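Local coordinates for extracellular solute-binding protein family 1 (Kribbella flavida, PDB 5IXP), which probably captures a solute, perhaps a sugar, outside the cell membrane and delivers it to an ABC transporter for import, at residues W94-A99 / G104-Y109; K139-W144 / F148-R153; A214-P217 / D221-T224. All coordinates share one frame; numbering follows the deposited sequence.

Contact 1 (W94-A99 / G104-Y109); sequences WKVASA and GRIIGY
Ala99 O, just beyond the last turn of the helix, takes a hydrogen bond from Ile107 N at 3.0 Å, and the donor lies nearly along the C=O axis, at 174°, with the N-H pointing almost straight at the oxygen. The same carbonyl oxygen has Ile106 CA 3.6 Å away as a CA-H...O contact, so one backbone acceptor meets two successive residues of the returning chain. Its flank is lined by Ile107 CG1, which the first torsion (chi1 66°) sets between its own backbone N and carbonyl carbon.

The methyl of Ala99 is directed at the backbone of Gly108, with CB 3.8 Å from Gly108 O. Close approach here suits glycine, since a beta carbon on Gly108 would press tightly on that methyl; Gly108 N is buried without a polar partner. One turn back along the helix, Val96 CG1 meets Ile106 CD1 at 4.3 Å, a looser apolar touch beside Trp91. Ile106 N is bonded in turn to Asp78, and the methyl of Ala99 also touches Tyr274 of strand 269-276.

Helix 93-98 thus runs through a short connection into strand 108-121, a helix-to-strand connection in the alpha/beta architecture of the periplasmic binding protein fold, closed by a main-chain bond at Ile107 just ahead of the strand that joins the mixed sheet.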
ATOM      1  N   TRP A  94      -6.197  -3.856 -11.369  1.00 18.66           N
ATOM      2  CA  TRP A  94      -6.300  -4.124  -9.936  1.00 18.95           C
ATOM      3  C   TRP A  94      -6.616  -2.863  -9.132  1.00 17.34           C
ATOM      4  O   TRP A  94      -7.241  -2.952  -8.066  1.00 17.80           O
ATOM      5  CB  TRP A  94      -5.021  -4.788  -9.416  1.00 18.51           C
ATOM      6  CG  TRP A  94      -3.721  -4.055  -9.656  1.00 17.78           C
ATOM      7  CD1 TRP A  94      -2.854  -4.240 -10.702  1.00 19.16           C
ATOM      8  CD2 TRP A  94      -3.110  -3.081  -8.800  1.00 14.81           C
ATOM      9  NE1 TRP A  94      -1.759  -3.420 -10.564  1.00 17.84           N
ATOM     10  CE2 TRP A  94      -1.887  -2.703  -9.402  1.00 16.75           C
ATOM     11  CE3 TRP A  94      -3.479  -2.488  -7.588  1.00 12.70           C
ATOM     12  CZ2 TRP A  94      -1.033  -1.767  -8.835  1.00 15.94           C
ATOM     13  CZ3 TRP A  94      -2.624  -1.558  -7.018  1.00 14.88           C
ATOM     14  CH2 TRP A  94      -1.414  -1.204  -7.644  1.00 16.94           C
ATOM     15  N   LYS A  95      -6.199  -1.689  -9.611  1.00 15.49           N
ATOM     16  CA  LYS A  95      -6.568  -0.457  -8.923  1.00 16.15           C
ATOM     17  C   LYS A  95      -8.073  -0.230  -8.994  1.00 13.57           C
ATOM     18  O   LYS A  95      -8.701   0.122  -7.990  1.00 16.25           O
ATOM     19  CB  LYS A  95      -5.807   0.735  -9.517  1.00 14.28           C
ATOM     20  CG  LYS A  95      -6.090   2.084  -8.813  1.00 12.13           C
ATOM     21  CD  LYS A  95      -5.402   2.159  -7.454  1.00 11.56           C
ATOM     22  CE  LYS A  95      -5.609   3.527  -6.789  1.00 10.76           C
ATOM     23  NZ  LYS A  95      -4.913   3.650  -5.459  1.00 11.54           N
ATOM     24  N   VAL A  96      -8.671  -0.444 -10.171  1.00 14.44           N
ATOM     25  CA  VAL A  96     -10.118  -0.290 -10.307  1.00 16.79           C
ATOM     26  C   VAL A  96     -10.840  -1.297  -9.427  1.00 19.81           C
ATOM     27  O   VAL A  96     -11.824  -0.964  -8.751  1.00 19.74           O
ATOM     28  CB  VAL A  96     -10.544  -0.448 -11.779  1.00 21.06           C
ATOM     29  CG1 VAL A  96     -12.064  -0.360 -11.904  1.00 24.79           C
ATOM     30  CG2 VAL A  96      -9.869   0.579 -12.653  1.00 21.71           C
ATOM     31  N   ALA A  97     -10.352  -2.541  -9.413  1.00 19.98           N
ATOM     32  CA  ALA A  97     -11.052  -3.620  -8.722  1.00 21.09           C
ATOM     33  C   ALA A  97     -11.169  -3.349  -7.228  1.00 22.75           C
ATOM     34  O   ALA A  97     -12.181  -3.698  -6.607  1.00 23.98           O
ATOM     35  CB  ALA A  97     -10.330  -4.952  -8.971  1.00 23.08           C
ATOM     36  N   SER A  98     -10.148  -2.728  -6.629  1.00 22.13           N
ATOM     37  CA  SER A  98     -10.168  -2.511  -5.186  1.00 21.59           C
ATOM     38  C   SER A  98     -11.233  -1.512  -4.760  1.00 22.41           C
ATOM     39  O   SER A  98     -11.583  -1.476  -3.575  1.00 25.19           O
ATOM     40  CB  SER A  98      -8.798  -2.043  -4.689  1.00 23.65           C
ATOM     41  OG  SER A  98      -7.794  -3.021  -4.922  1.00 27.31           O
ATOM     42  N   ALA A  99     -11.750  -0.700  -5.685  1.00 20.82           N
ATOM     43  CA  ALA A  99     -12.842   0.226  -5.402  1.00 19.08           C
ATOM     44  C   ALA A  99     -14.141  -0.200  -6.078  1.00 20.80           C
ATOM     45  O   ALA A  99     -15.040   0.630  -6.271  1.00 19.14           O
ATOM     46  CB  ALA A  99     -12.462   1.649  -5.828  1.00 20.29           C
ATOM     47  N   GLY A 104     -20.483  -4.845  -8.789  1.00 36.57           N
ATOM     48  CA  GLY A 104     -19.976  -4.102  -9.923  1.00 33.20           C
ATOM     49  C   GLY A 104     -19.997  -2.591  -9.806  1.00 30.59           C
ATOM     50  O   GLY A 104     -19.551  -1.915 -10.741  1.00 28.65           O
ATOM     51  N   ARG A 105     -20.506  -2.035  -8.709  1.00 28.72           N
ATOM     52  CA  ARG A 105     -20.519  -0.585  -8.563  1.00 27.94           C
ATOM     53  C   ARG A 105     -19.109  -0.073  -8.285  1.00 27.28           C
ATOM     54  O   ARG A 105     -18.347  -0.693  -7.543  1.00 27.80           O
ATOM     55  CB  ARG A 105     -21.469  -0.179  -7.437  1.00 26.76           C
ATOM     56  CG  ARG A 105     -22.942  -0.401  -7.783  1.00 29.09           C
ATOM     57  CD  ARG A 105     -23.839  -0.129  -6.583  1.00 33.48           C
ATOM     58  NE  ARG A 105     -23.741  -1.175  -5.566  1.00 34.28           N
ATOM     59  CZ  ARG A 105     -24.264  -1.084  -4.348  1.00 38.62           C
ATOM     60  NH1 ARG A 105     -24.133  -2.088  -3.490  1.00 41.37           N
ATOM     61  NH2 ARG A 105     -24.902   0.021  -3.981  1.00 36.65           N
ATOM     62  N   ILE A 106     -18.756   1.054  -8.894  1.00 21.63           N
ATOM     63  CA  ILE A 106     -17.422   1.628  -8.744  1.00 19.56           C
ATOM     64  C   ILE A 106     -17.561   2.882  -7.894  1.00 18.04           C
ATOM     65  O   ILE A 106     -18.177   3.866  -8.322  1.00 18.51           O
ATOM     66  CB  ILE A 106     -16.773   1.937 -10.100  1.00 20.67           C
ATOM     67  CG1 ILE A 106     -16.619   0.650 -10.915  1.00 22.55           C
ATOM     68  CG2 ILE A 106     -15.421   2.612  -9.900  1.00 20.45           C
ATOM     69  CD1 ILE A 106     -16.154   0.884 -12.332  1.00 24.54           C
ATOM     70  N   ILE A 107     -16.998   2.863  -6.685  1.00 16.68           N
ATOM     71  CA  ILE A 107     -17.216   3.975  -5.768  1.00 15.87           C
ATOM     72  C   ILE A 107     -16.015   4.892  -5.652  1.00 13.92           C
ATOM     73  O   ILE A 107     -16.109   5.925  -4.974  1.00 16.39           O
ATOM     74  CB  ILE A 107     -17.646   3.489  -4.369  1.00 19.21           C
ATOM     75  CG1 ILE A 107     -16.531   2.699  -3.681  1.00 18.28           C
ATOM     76  CG2 ILE A 107     -18.944   2.669  -4.462  1.00 22.93           C
ATOM     77  CD1 ILE A 107     -16.792   2.500  -2.174  1.00 22.38           C
ATOM     78  N   GLY A 108     -14.902   4.575  -6.299  1.00 13.68           N
ATOM     79  CA  GLY A 108     -13.726   5.426  -6.215  1.00 13.38           C
ATOM     80  C   GLY A 108     -12.942   5.483  -7.509  1.00 12.96           C
ATOM     81  O   GLY A 108     -12.877   4.514  -8.273  1.00 14.26           O
ATOM     82  N   TYR A 109     -12.331   6.645  -7.739  1.00 12.14           N
ATOM     83  CA  TYR A 109     -11.352   6.853  -8.796  1.00 12.35           C
ATOM     84  C   TYR A 109      -9.951   6.852  -8.188  1.00 13.31           C
ATOM     85  O   TYR A 109      -9.670   7.636  -7.275  1.00 12.89           O
ATOM     86  CB  TYR A 109     -11.602   8.181  -9.508  1.00  9.86           C
ATOM     87  CG  TYR A 109     -12.775   8.191 -10.462  1.00 11.92           C
ATOM     88  CD1 TYR A 109     -13.161   7.036 -11.139  1.00 13.38           C
ATOM     89  CD2 TYR A 109     -13.466   9.371 -10.723  1.00 13.87           C
ATOM     90  CE1 TYR A 109     -14.212   7.047 -12.049  1.00 13.07           C
ATOM     91  CE2 TYR A 109     -14.529   9.397 -11.626  1.00 15.79           C
ATOM     92  CZ  TYR A 109     -14.898   8.232 -12.281  1.00 15.63           C
ATOM     93  OH  TYR A 109     -15.951   8.260 -13.181  1.00 17.63           O
TER

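Contact 2 (K139-W144 / F148-R153); sequences KLFPDW and FAAGRR
Phe148 and Trp144 stand one turn apart at the start of helix 144-157, in the alpha/beta fold of the periplasmic binding proteins, and the loop before it leads in through the N-cap residue Asp143. Their side chains lie next to each other without stacking: Phe148 CE2 comes to 4.1 Å from Trp144 CB, while the indole meets Phe148 CZ obliquely. Phe148 has CG anti to its carbonyl carbon (chi1 -65°), which brings the ring obliquely beside the carbonyl of Trp144, with CD2 3.1 Å from Trp144 O. That carbonyl oxygen also accepts the first-turn bond from Phe148 N, 2.9 Å long and with an N-H...O angle of 166°.

Farther along the helix, the methyl of Ala150 meets CE1 of Phe141 at the edge of the ring, nearly in its plane, at 3.9 Å. Toward solvent, Leu140 CD2 lies 4.4 Å from Arg153 NH1 at the end of an extended side chain.

Trp144 and Phe148 also pack against other parts of the chain. Trp144 NE1 is bonded to Gln177, and Phe148 packs on Met174 of helix 167-175 and Ala207 of helix 195-209. An alanine in place of Phe148 would probably leave Trp144 CB and these two helices without their aromatic neighbour, opening a gap between them. Before the turn, Asp143 OD1 is hydrogen-bonded to Ser146 OG, and the aspartate side chain caps a backbone N just beyond Trp144.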
ATOM      1  N   LYS A 139      17.420 -11.935  -9.279  1.00 20.85           N
ATOM      2  CA  LYS A 139      17.278 -13.367  -9.526  1.00 24.32           C
ATOM      3  C   LYS A 139      17.199 -14.186  -8.247  1.00 24.48           C
ATOM      4  O   LYS A 139      16.787 -15.345  -8.303  1.00 25.47           O
ATOM      5  CB  LYS A 139      18.438 -13.877 -10.379  1.00 26.28           C
ATOM      6  CG  LYS A 139      18.602 -13.163 -11.708  1.00 27.49           C
ATOM      7  CD  LYS A 139      19.854 -13.665 -12.421  1.00 31.58           C
ATOM      8  CE  LYS A 139      20.134 -12.867 -13.674  1.00 33.99           C
ATOM      9  NZ  LYS A 139      21.398 -13.316 -14.325  1.00 36.94           N
ATOM     10  N   LEU A 140      17.575 -13.617  -7.101  1.00 22.53           N
ATOM     11  CA  LEU A 140      17.510 -14.349  -5.840  1.00 24.86           C
ATOM     12  C   LEU A 140      16.092 -14.520  -5.311  1.00 21.92           C
ATOM     13  O   LEU A 140      15.845 -15.457  -4.542  1.00 23.20           O
ATOM     14  CB  LEU A 140      18.322 -13.632  -4.766  1.00 25.77           C
ATOM     15  CG  LEU A 140      19.833 -13.557  -4.859  1.00 28.07           C
ATOM     16  CD1 LEU A 140      20.338 -12.717  -3.692  1.00 26.93           C
ATOM     17  CD2 LEU A 140      20.410 -14.952  -4.815  1.00 33.08           C
ATOM     18  N   PHE A 141      15.167 -13.637  -5.675  1.00 19.72           N
ATOM     19  CA  PHE A 141      13.897 -13.544  -4.948  1.00 21.52           C
ATOM     20  C   PHE A 141      12.644 -13.787  -5.779  1.00 23.14           C
ATOM     21  O   PHE A 141      11.684 -13.022  -5.635  1.00 24.43           O
ATOM     22  CB  PHE A 141      13.731 -12.150  -4.336  1.00 23.91           C
ATOM     23  CG  PHE A 141      14.892 -11.692  -3.525  1.00 20.42           C
ATOM     24  CD1 PHE A 141      15.592 -12.582  -2.724  1.00 19.98           C
ATOM     25  CD2 PHE A 141      15.289 -10.361  -3.563  1.00 19.31           C
ATOM     26  CE1 PHE A 141      16.671 -12.153  -1.974  1.00 22.68           C
ATOM     27  CE2 PHE A 141      16.362  -9.928  -2.810  1.00 18.87           C
ATOM     28  CZ  PHE A 141      17.060 -10.831  -2.018  1.00 19.79           C
ATOM     29  N   PRO A 142      12.567 -14.816  -6.626  1.00 20.49           N
ATOM     30  CA  PRO A 142      11.332 -14.973  -7.414  1.00 22.90           C
ATOM     31  C   PRO A 142      10.118 -15.297  -6.555  1.00 22.82           C
ATOM     32  O   PRO A 142       8.995 -14.912  -6.909  1.00 20.35           O
ATOM     33  CB  PRO A 142      11.676 -16.113  -8.384  1.00 22.20           C
ATOM     34  CG  PRO A 142      12.677 -16.922  -7.659  1.00 21.60           C
ATOM     35  CD  PRO A 142      13.524 -15.906  -6.903  1.00 20.99           C
ATOM     36  N   ASP A 143      10.318 -15.952  -5.414  1.00 19.66           N
ATOM     37  CA  ASP A 143       9.224 -16.364  -4.551  1.00 20.61           C
ATOM     38  C   ASP A 143       9.680 -16.259  -3.101  1.00 18.65           C
ATOM     39  O   ASP A 143      10.863 -16.056  -2.812  1.00 15.73           O
ATOM     40  CB  ASP A 143       8.757 -17.781  -4.884  1.00 22.52           C
ATOM     41  CG  ASP A 143       9.900 -18.760  -4.985  1.00 27.09           C
ATOM     42  OD1 ASP A 143      10.726 -18.829  -4.064  1.00 25.26           O
ATOM     43  OD2 ASP A 143       9.977 -19.472  -6.000  1.00 35.77           O
ATOM     44  N   TRP A 144       8.725 -16.413  -2.181  1.00 15.39           N
ATOM     45  CA  TRP A 144       9.046 -16.195  -0.773  1.00 16.69           C
ATOM     46  C   TRP A 144       9.972 -17.279  -0.240  1.00 16.84           C
ATOM     47  O   TRP A 144      10.851 -17.003   0.585  1.00 16.94           O
ATOM     48  CB  TRP A 144       7.758 -16.094   0.050  1.00 17.53           C
ATOM     49  CG  TRP A 144       7.037 -14.823  -0.273  1.00 18.13           C
ATOM     50  CD1 TRP A 144       5.919 -14.675  -1.057  1.00 17.62           C
ATOM     51  CD2 TRP A 144       7.429 -13.507   0.121  1.00 17.54           C
ATOM     52  NE1 TRP A 144       5.585 -13.344  -1.151  1.00 15.82           N
ATOM     53  CE2 TRP A 144       6.499 -12.605  -0.442  1.00 15.91           C
ATOM     54  CE3 TRP A 144       8.480 -13.001   0.898  1.00 16.36           C
ATOM     55  CZ2 TRP A 144       6.584 -11.219  -0.244  1.00 15.36           C
ATOM     56  CZ3 TRP A 144       8.571 -11.631   1.091  1.00 16.07           C
ATOM     57  CH2 TRP A 144       7.626 -10.753   0.528  1.00 15.49           C
ATOM     58  N   PHE A 148      13.400 -16.353   1.744  1.00 15.00           N
ATOM     59  CA  PHE A 148      13.827 -16.812   3.066  1.00 15.77           C
ATOM     60  C   PHE A 148      15.084 -17.674   2.985  1.00 16.17           C
ATOM     61  O   PHE A 148      15.943 -17.610   3.872  1.00 17.53           O
ATOM     62  CB  PHE A 148      12.689 -17.567   3.753  1.00 15.32           C
ATOM     63  CG  PHE A 148      11.485 -16.693   4.057  1.00 15.97           C
ATOM     64  CD1 PHE A 148      11.632 -15.501   4.762  1.00 15.21           C
ATOM     65  CD2 PHE A 148      10.219 -17.054   3.616  1.00 16.76           C
ATOM     66  CE1 PHE A 148      10.523 -14.683   5.036  1.00 13.12           C
ATOM     67  CE2 PHE A 148       9.109 -16.247   3.877  1.00 17.01           C
ATOM     68  CZ  PHE A 148       9.255 -15.059   4.593  1.00 14.89           C
ATOM     69  N   ALA A 149      15.203 -18.496   1.942  1.00 15.72           N
ATOM     70  CA  ALA A 149      16.428 -19.272   1.770  1.00 16.90           C
ATOM     71  C   ALA A 149      17.640 -18.356   1.630  1.00 17.41           C
ATOM     72  O   ALA A 149      18.690 -18.612   2.229  1.00 19.44           O
ATOM     73  CB  ALA A 149      16.302 -20.195   0.558  1.00 18.83           C
ATOM     74  N   ALA A 150      17.517 -17.283   0.841  1.00 16.44           N
ATOM     75  CA  ALA A 150      18.603 -16.311   0.759  1.00 15.29           C
ATOM     76  C   ALA A 150      18.854 -15.666   2.117  1.00 17.15           C
ATOM     77  O   ALA A 150      20.002 -15.392   2.483  1.00 17.81           O
ATOM     78  CB  ALA A 150      18.285 -15.243  -0.293  1.00 15.77           C
ATOM     79  N   GLY A 151      17.792 -15.419   2.882  1.00 16.54           N
ATOM     80  CA  GLY A 151      17.974 -14.853   4.211  1.00 16.00           C
ATOM     81  C   GLY A 151      18.739 -15.771   5.149  1.00 14.37           C
ATOM     82  O   GLY A 151      19.547 -15.313   5.959  1.00 16.53           O
ATOM     83  N   ARG A 152      18.471 -17.073   5.076  1.00 17.41           N
ATOM     84  CA  ARG A 152      19.208 -18.012   5.917  1.00 18.80           C
ATOM     85  C   ARG A 152      20.670 -18.086   5.499  1.00 20.50           C
ATOM     86  O   ARG A 152      21.563 -18.140   6.354  1.00 21.19           O
ATOM     87  CB  ARG A 152      18.545 -19.389   5.869  1.00 19.22           C
ATOM     88  CG  ARG A 152      17.165 -19.392   6.516  1.00 18.91           C
ATOM     89  CD  ARG A 152      16.636 -20.787   6.729  1.00 19.73           C
ATOM     90  NE  ARG A 152      16.675 -21.562   5.489  1.00 26.56           N
ATOM     91  CZ  ARG A 152      15.692 -21.598   4.597  1.00 30.33           C
ATOM     92  NH1 ARG A 152      14.574 -20.900   4.800  1.00 28.51           N
ATOM     93  NH2 ARG A 152      15.826 -22.335   3.499  1.00 33.94           N
ATOM     94  N   ARG A 153      20.927 -18.095   4.187  1.00 19.26           N
ATOM     95  CA  ARG A 153      22.292 -17.994   3.687  1.00 23.10           C
ATOM     96  C   ARG A 153      22.970 -16.737   4.220  1.00 23.58           C
ATOM     97  O   ARG A 153      24.105 -16.787   4.716  1.00 24.76           O
ATOM     98  CB  ARG A 153      22.271 -18.009   2.155  1.00 24.81           C
ATOM     99  CG  ARG A 153      23.572 -17.609   1.497  1.00 28.14           C
ATOM    100  CD  ARG A 153      23.444 -17.489  -0.026  1.00 29.56           C
ATOM    101  NE  ARG A 153      24.627 -16.842  -0.591  1.00 31.75           N
ATOM    102  CZ  ARG A 153      24.797 -16.561  -1.881  1.00 35.39           C
ATOM    103  NH1 ARG A 153      23.854 -16.861  -2.766  1.00 36.54           N
ATOM    104  NH2 ARG A 153      25.916 -15.967  -2.284  1.00 34.91           N
TER

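Contact 3 (A214-P217 / D221-T224); sequences AKLP and DAWT
Leu216 and Trp223 meet at the indole rim: Leu216 CB lies in the plane of the ring, 3.9 Å from CD1. The side chain then reaches back toward the preceding helix residue, Ala222, with CG anti to its carbonyl carbon (chi1 -66°), and this carries CD2 to 3.9 Å from the methyl of Ala222. One branched residue thereby touches two successive helix residues, its root on the tryptophan and its tip on the alanine.

The carbonyls of the loop approach the same tryptophan obliquely. Pro217 O is 3.2 Å from Trp223 CB, and Leu216 O is 3.7 Å from Trp223 CD1. The indole swings to this side because its CG is anti to the backbone N (chi1 -179°), which leaves the pyrrole edge beside the loop. The CB of Pro217 is directed away from the helix, and it is the carbonyl that does the touching.

A second shell fixes these groups. Ser220 OG is hydrogen-bonded both to Pro217 O and to Trp223 N, so a single serine ties the loop to the first turn of the helix. Trp223 NE1 is held by Asp165 OD2, and the backbone of Asp165 is also bonded to that of Leu216; the same aspartate thus fixes the indole and the chain beside it.

Phe227 meets the indole edge-to-face. Beyond, Val244 and Asn248 of helix 241-249 pack against Trp223, so the loop after helix 195-209 is joined through this tryptophan to helix 221-226 and to helix 241-249.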
ATOM      1  N   ALA A 214      14.483  -8.710  12.549  1.00 15.34           N
ATOM      2  CA  ALA A 214      15.021  -7.771  13.524  1.00 17.46           C
ATOM      3  C   ALA A 214      14.037  -7.459  14.644  1.00 18.95           C
ATOM      4  O   ALA A 214      14.424  -6.802  15.615  1.00 20.60           O
ATOM      5  CB  ALA A 214      15.449  -6.478  12.827  1.00 17.74           C
ATOM      6  N   LYS A 215      12.785  -7.916  14.535  1.00 21.65           N
ATOM      7  CA  LYS A 215      11.767  -7.746  15.579  1.00 21.82           C
ATOM      8  C   LYS A 215      11.460  -6.277  15.861  1.00 22.64           C
ATOM      9  O   LYS A 215      11.153  -5.903  17.000  1.00 28.21           O
ATOM     10  CB  LYS A 215      12.175  -8.446  16.881  1.00 24.55           C
ATOM     11  CG  LYS A 215      12.735  -9.844  16.705  1.00 22.12           C
ATOM     12  CD  LYS A 215      13.471 -10.269  17.965  1.00 31.09           C
ATOM     13  CE  LYS A 215      14.083 -11.639  17.817  1.00 36.99           C
ATOM     14  NZ  LYS A 215      13.024 -12.665  17.657  1.00 43.87           N
ATOM     15  N   LEU A 216      11.510  -5.426  14.840  1.00 21.51           N
ATOM     16  CA  LEU A 216      11.311  -3.998  15.043  1.00 21.64           C
ATOM     17  C   LEU A 216       9.929  -3.587  14.560  1.00 22.00           C
ATOM     18  O   LEU A 216       9.667  -3.644  13.347  1.00 21.97           O
ATOM     19  CB  LEU A 216      12.380  -3.212  14.302  1.00 22.27           C
ATOM     20  CG  LEU A 216      13.783  -3.426  14.848  1.00 21.37           C
ATOM     21  CD1 LEU A 216      14.784  -2.997  13.806  1.00 25.40           C
ATOM     22  CD2 LEU A 216      13.947  -2.626  16.141  1.00 21.55           C
ATOM     23  N   PRO A 217       9.029  -3.161  15.443  1.00 22.24           N
ATOM     24  CA  PRO A 217       7.694  -2.741  15.002  1.00 20.99           C
ATOM     25  C   PRO A 217       7.780  -1.524  14.095  1.00 20.96           C
ATOM     26  O   PRO A 217       8.415  -0.522  14.429  1.00 20.39           O
ATOM     27  CB  PRO A 217       6.975  -2.416  16.317  1.00 22.18           C
ATOM     28  CG  PRO A 217       7.766  -3.150  17.371  1.00 24.92           C
ATOM     29  CD  PRO A 217       9.177  -3.065  16.903  1.00 24.46           C
ATOM     30  N   ASP A 221       9.978   4.105  17.427  1.00 26.23           N
ATOM     31  CA  ASP A 221      11.261   4.778  17.607  1.00 26.64           C
ATOM     32  C   ASP A 221      12.425   3.818  17.388  1.00 25.70           C
ATOM     33  O   ASP A 221      13.424   4.177  16.756  1.00 26.49           O
ATOM     34  CB  ASP A 221      11.342   5.412  18.995  1.00 32.25           C
ATOM     35  CG  ASP A 221      10.421   6.609  19.145  1.00 40.24           C
ATOM     36  OD1 ASP A 221      10.279   7.361  18.161  1.00 42.99           O
ATOM     37  OD2 ASP A 221       9.844   6.803  20.240  1.00 44.25           O
ATOM     38  N   ALA A 222      12.311   2.591  17.899  1.00 22.16           N
ATOM     39  CA  ALA A 222      13.392   1.625  17.722  1.00 23.74           C
ATOM     40  C   ALA A 222      13.610   1.315  16.244  1.00 23.20           C
ATOM     41  O   ALA A 222      14.752   1.248  15.775  1.00 26.07           O
ATOM     42  CB  ALA A 222      13.087   0.348  18.505  1.00 24.69           C
ATOM     43  N   TRP A 223      12.523   1.133  15.498  1.00 22.17           N
ATOM     44  CA  TRP A 223      12.613   0.895  14.060  1.00 22.77           C
ATOM     45  C   TRP A 223      13.302   2.058  13.356  1.00 22.08           C
ATOM     46  O   TRP A 223      14.230   1.862  12.564  1.00 21.30           O
ATOM     47  CB  TRP A 223      11.203   0.671  13.518  1.00 20.20           C
ATOM     48  CG  TRP A 223      11.049   0.394  12.064  1.00 19.08           C
ATOM     49  CD1 TRP A 223      11.159  -0.822  11.433  1.00 20.48           C
ATOM     50  CD2 TRP A 223      10.673   1.337  11.055  1.00 17.68           C
ATOM     51  NE1 TRP A 223      10.899  -0.680  10.088  1.00 19.48           N
ATOM     52  CE2 TRP A 223      10.600   0.635   9.831  1.00 19.58           C
ATOM     53  CE3 TRP A 223      10.410   2.712  11.065  1.00 18.02           C
ATOM     54  CZ2 TRP A 223      10.264   1.258   8.633  1.00 19.53           C
ATOM     55  CZ3 TRP A 223      10.072   3.334   9.874  1.00 20.51           C
ATOM     56  CH2 TRP A 223      10.009   2.608   8.673  1.00 20.97           C
ATOM     57  N   THR A 224      12.864   3.283  13.645  1.00 24.00           N
ATOM     58  CA  THR A 224      13.466   4.464  13.031  1.00 25.72           C
ATOM     59  C   THR A 224      14.966   4.521  13.297  1.00 28.09           C
ATOM     60  O   THR A 224      15.766   4.694  12.370  1.00 28.52           O
ATOM     61  CB  THR A 224      12.776   5.724  13.555  1.00 26.15           C
ATOM     62  OG1 THR A 224      11.381   5.637  13.269  1.00 25.88           O
ATOM     63  CG2 THR A 224      13.341   6.966  12.894  1.00 27.12           C
TER

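Contact 1, contact 2 and contact 3 follow one another along the chain, each closing before the next opens, and all belong to the same solute-binding protein fold. Contact 1 lies on the other side of the chain's centre from the remaining two, with its centre about 34 Å from each of theirs. Contacts 2 and 3 are nearer neighbours, their centres about 22 Å apart and their nearest atoms about 10 Å apart. Helix 195-209, which follows contact 2 in the chain, packs on Phe148 and leads into the loop of contact 3. This placement is consistent with the two-lobed build of binding proteins, contact 1 probably belonging to one lobe and contacts 2 and 3 to the other.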